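Tryptophanyl-tRNA synthetase (PDB 2EL7) probably catalyses the ATP-dependent attachment of tryptophan to its cognate tRNA, as a homodimeric class I aminoacyl-tRNA synthetase. Local coordinates at residues 94-97 with 98-102; 215-218 with 219-222. All coordinates share one frame; numbering follows the deposited sequence.

Contact 1 (94-97 with 98-102)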
loop_
_atom_site.group_PDB
_atom_site.type_symbol
_atom_site.label_atom_id
_atom_site.label_comp_id
_atom_site.label_asym_id
_atom_site.label_seq_id
_atom_site.Cartn_x
_atom_site.Cartn_y
_atom_site.Cartn_z
ATOM N N SER A 94 -1.703 3.837 3.937
ATOM C CA SER A 94 -0.443 3.101 4.016
ATOM C C SER A 94 0.625 3.645 3.059
ATOM O O SER A 94 1.821 3.698 3.390
ATOM C CB SER A 94 -0.696 1.627 3.724
ATOM O OG SER A 94 0.380 0.867 4.193
ATOM N N TRP A 95 0.197 4.038 1.865
ATOM C CA TRP A 95 1.144 4.582 0.905
ATOM C C TRP A 95 1.659 5.904 1.438
ATOM O O TRP A 95 2.870 6.151 1.416
ATOM C CB TRP A 95 0.502 4.784 -0.478
ATOM C CG TRP A 95 1.354 5.651 -1.362
ATOM C CD1 TRP A 95 1.022 6.868 -1.883
ATOM C CD2 TRP A 95 2.703 5.398 -1.777
ATOM N NE1 TRP A 95 2.082 7.392 -2.593
ATOM C CE2 TRP A 95 3.123 6.508 -2.546
ATOM C CE3 TRP A 95 3.600 4.343 -1.576
ATOM C CZ2 TRP A 95 4.391 6.589 -3.113
ATOM C CZ3 TRP A 95 4.870 4.426 -2.147
ATOM C CH2 TRP A 95 5.250 5.540 -2.903
ATOM N N VAL A 96 0.743 6.745 1.932
ATOM C CA VAL A 96 1.125 8.058 2.464
ATOM C C VAL A 96 2.176 7.872 3.533
ATOM O O VAL A 96 3.236 8.471 3.470
ATOM C CB VAL A 96 -0.093 8.837 3.054
ATOM C CG1 VAL A 96 0.369 10.196 3.597
ATOM C CG2 VAL A 96 -1.149 9.058 1.962
ATOM N N PHE A 97 1.878 7.012 4.497
ATOM C CA PHE A 97 2.794 6.721 5.589
ATOM C C PHE A 97 4.143 6.214 5.076
ATOM O O PHE A 97 5.190 6.666 5.532
ATOM C CB PHE A 97 2.151 5.705 6.543
ATOM C CG PHE A 97 1.129 6.308 7.483
ATOM C CD1 PHE A 97 0.711 7.631 7.339
ATOM C CD2 PHE A 97 0.564 5.540 8.497
ATOM C CE1 PHE A 97 -0.253 8.179 8.189
ATOM C CE2 PHE A 97 -0.404 6.075 9.352
ATOM C CZ PHE A 97 -0.816 7.407 9.196
ATOM N N THR A 98 4.114 5.275 4.137
ATOM C CA THR A 98 5.334 4.743 3.545
ATOM C C THR A 98 6.240 5.912 3.116
ATOM O O THR A 98 7.441 5.908 3.412
ATOM C CB THR A 98 5.001 3.828 2.300
ATOM O OG1 THR A 98 4.491 2.567 2.753
ATOM C CG2 THR A 98 6.217 3.571 1.436
ATOM N N THR A 99 5.676 6.923 2.452
ATOM C CA THR A 99 6.499 8.055 1.990
ATOM C C THR A 99 7.059 8.886 3.144
ATOM O O THR A 99 8.033 9.628 2.968
ATOM C CB THR A 99 5.726 9.047 1.030
ATOM O OG1 THR A 99 4.663 9.702 1.746
ATOM C CG2 THR A 99 5.129 8.308 -0.190
ATOM N N LEU A 100 6.451 8.764 4.321
ATOM C CA LEU A 100 6.907 9.544 5.467
ATOM C C LEU A 100 7.706 8.715 6.465
ATOM O O LEU A 100 7.816 9.119 7.619
ATOM C CB LEU A 100 5.716 10.149 6.208
ATOM C CG LEU A 100 4.700 10.995 5.443
ATOM C CD1 LEU A 100 3.502 11.251 6.352
ATOM C CD2 LEU A 100 5.337 12.293 4.994
ATOM N N THR A 101 8.242 7.572 6.029
ATOM C CA THR A 101 9.012 6.688 6.904
ATOM C C THR A 101 10.447 6.443 6.435
ATOM O O THR A 101 10.683 5.930 5.341
ATOM C CB THR A 101 8.307 5.313 7.068
ATOM O OG1 THR A 101 6.961 5.524 7.507
ATOM C CG2 THR A 101 9.023 4.435 8.120
ATOM N N PRO A 102 11.434 6.819 7.261
ATOM C CA PRO A 102 12.849 6.615 6.902
ATOM C C PRO A 102 13.110 5.107 6.772
ATOM O O PRO A 102 12.730 4.331 7.654
ATOM C CB PRO A 102 13.607 7.203 8.096
ATOM C CG PRO A 102 12.650 8.215 8.669
ATOM C CD PRO A 102 11.303 7.521 8.555
#
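The C-terminal turn of helix 89-99 is closed here by the threonines T98, T99 and T101 and by one tryptophan ring, that of W95. The methyl CG2 of T99 sits over one face of the W95 indole, offset toward the rim, 3.7 Å from the centroid of the six-membered ring: a CH-pi contact. With chi1 of T99 at 66°, OG1 lies between backbone N and carbonyl carbon while CG2 swings over the ring. T99 OG1 meets V96 O at 2.6 Å, in the carbonyl plane and on a lone pair. T98 grips S94 O twice, through N at 2.9 Å and OG1 at 3.0 Å. F97 O is likewise shared, by L100 N at 2.7 Å and T101 OG1 at 2.9 Å, so S94 O and F97 O each take an amide and a hydroxyl from opposite faces of their planes. W95 NE1 bonds to Y44 O of the second subunit, whose Y44 ring packs edge-to-face with the indole. With an alanine here the T99 methyl would probably lose the ring it packs on, and Y44 O of the second subunit its indole donor. Such hydroxyl-to-carbonyl bonds three or four residues back are common for threonine in helices; here they lie at a helix end in the dimer interface.

Contact 2 (215-218 with 219-222)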
loop_
_atom_site.group_PDB
_atom_site.type_symbol
_atom_site.label_atom_id
_atom_site.label_comp_id
_atom_site.label_asym_id
_atom_site.label_seq_id
_atom_site.Cartn_x
_atom_site.Cartn_y
_atom_site.Cartn_z
ATOM N N GLN A 215 -5.765 -36.561 27.607
ATOM C CA GLN A 215 -4.479 -37.207 27.406
ATOM C C GLN A 215 -3.315 -36.279 27.737
ATOM O O GLN A 215 -2.306 -36.727 28.274
ATOM C CB GLN A 215 -4.351 -37.740 25.969
ATOM C CG GLN A 215 -5.244 -38.933 25.664
ATOM C CD GLN A 215 -4.997 -40.113 26.608
ATOM O OE1 GLN A 215 -3.871 -40.623 26.715
ATOM N NE2 GLN A 215 -6.049 -40.551 27.297
ATOM N N LYS A 216 -3.452 -34.989 27.432
ATOM C CA LYS A 216 -2.380 -34.038 27.723
ATOM C C LYS A 216 -2.190 -33.810 29.224
ATOM O O LYS A 216 -1.066 -33.661 29.699
ATOM C CB LYS A 216 -2.637 -32.714 27.002
ATOM C CG LYS A 216 -2.399 -32.803 25.503
ATOM C CD LYS A 216 -2.679 -31.487 24.826
ATOM C CE LYS A 216 -2.502 -31.568 23.321
ATOM N NZ LYS A 216 -2.900 -30.281 22.665
ATOM N N ILE A 217 -3.286 -33.787 29.977
ATOM C CA ILE A 217 -3.199 -33.600 31.426
ATOM C C ILE A 217 -2.573 -34.877 31.988
ATOM O O ILE A 217 -1.719 -34.854 32.874
ATOM C CB ILE A 217 -4.606 -33.432 32.056
ATOM C CG1 ILE A 217 -5.362 -32.301 31.354
ATOM C CG2 ILE A 217 -4.487 -33.143 33.540
ATOM C CD1 ILE A 217 -4.640 -31.008 31.385
ATOM N N GLN A 218 -3.034 -35.992 31.438
ATOM C CA GLN A 218 -2.588 -37.320 31.808
ATOM C C GLN A 218 -1.076 -37.406 31.737
ATOM O O GLN A 218 -0.447 -38.038 32.589
ATOM C CB GLN A 218 -3.175 -38.326 30.831
ATOM C CG GLN A 218 -3.181 -39.751 31.307
ATOM C CD GLN A 218 -4.229 -39.979 32.367
ATOM O OE1 GLN A 218 -5.367 -39.525 32.229
ATOM N NE2 GLN A 218 -3.857 -40.690 33.430
ATOM N N HIS A 219 -0.507 -36.764 30.713
ATOM C CA HIS A 219 0.931 -36.773 30.475
ATOM C C HIS A 219 1.703 -35.556 30.960
ATOM O O HIS A 219 2.897 -35.451 30.688
ATOM C CB HIS A 219 1.220 -36.967 28.985
ATOM C CG HIS A 219 0.959 -38.356 28.484
ATOM N ND1 HIS A 219 -0.292 -38.937 28.505
ATOM C CD2 HIS A 219 1.784 -39.265 27.911
ATOM C CE1 HIS A 219 -0.228 -40.141 27.963
ATOM N NE2 HIS A 219 1.021 -40.364 27.594
ATOM N N LEU A 220 1.048 -34.632 31.662
ATOM C CA LEU A 220 1.773 -33.465 32.156
ATOM C C LEU A 220 2.957 -33.997 32.936
ATOM O O LEU A 220 2.816 -34.905 33.756
ATOM C CB LEU A 220 0.914 -32.597 33.076
ATOM C CG LEU A 220 -0.289 -31.864 32.487
ATOM C CD1 LEU A 220 -0.816 -30.892 33.535
ATOM C CD2 LEU A 220 0.098 -31.113 31.221
ATOM N N PRO A 221 4.150 -33.455 32.671
ATOM C CA PRO A 221 5.377 -33.880 33.350
ATOM C C PRO A 221 5.342 -33.593 34.848
ATOM O O PRO A 221 4.461 -32.882 35.328
ATOM C CB PRO A 221 6.464 -33.077 32.632
ATOM C CG PRO A 221 5.872 -32.827 31.271
ATOM C CD PRO A 221 4.450 -32.481 31.610
ATOM N N ASP A 222 6.310 -34.149 35.572
ATOM C CA ASP A 222 6.428 -33.971 37.021
ATOM C C ASP A 222 7.757 -34.541 37.506
ATOM O O ASP A 222 7.925 -35.763 37.540
ATOM C CB ASP A 222 5.289 -34.696 37.736
ATOM C CG ASP A 222 5.450 -34.686 39.243
ATOM O OD1 ASP A 222 4.667 -35.384 39.920
ATOM O OD2 ASP A 222 6.353 -33.980 39.750
#
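H219, the first residue to leave helical geometry after helix 210-218, turns its ring back toward the turn it has just left and meets Q215. From CB outward, the side chain stays close to one oxygen: H219 CB lies 3.6 Å from Q215 O. H219 CG, 3.7 Å from Q215 O, is turned anti to its own carbonyl carbon (chi1 -73°), which brings the ring back toward the helix. H219 ND1 then donates to Q215 O at 3.0 Å, the oxygen standing 29° out of the imidazole plane, so the bond is bent. H219 N donates to Q215 O as well, also at 3.0 Å; backbone and side chain of one residue thus hold a single carbonyl at the helix end. Farther along, H219 CE1 comes within 3.9 Å of Q215 OE1. The two side chains run side by side in the same direction, amide and ring planes 63° apart, while Q215 NE2 is engaged by E211 one turn earlier.

L220 N bonds to I217 O at 3.0 Å, but from well above the carbonyl plane, as the chain tightens on leaving the helix. The two branches of L220 lie against the last turn: L220 CD2 packs 3.2 Å from K216 O, and L220 CD1 is 4.3 Å from I217 CG2. The polar end of K216 is taken up elsewhere, NZ bonding to T203 O and forming a salt bridge with E208.

The turn therefore has two sides. H219 is on the exposed one, whereas I217 packs on K271 and L274 of helix 267-294, and L220 goes in against I239, L240 and Y243 of helix 239-247, so that the end of helix 210-218 packs against both.

In the fold
Starting from the N terminus, the chain runs through the parallel strands 4-8, 37-41 and 80-83 before reaching contact 1, where helix 89-99 ends and the chain turns toward helix 103-107. Contact 2 comes much later, past strand 177-179 and the predicted KMSKS region, where helix 210-218 gives way to the loop leading to helix 239-247. Each closes only a single helical turn; they follow in series, neither nested nor crossed. The centres of contact 1 and contact 2 are about 50 Å apart, on opposite sides of the chain's centre. Contact 1 ties its helix end to helices 124-139 and 153-169 and to the second subunit, while contact 2 joins helices 210-218, 239-247 and 267-294 within one chain.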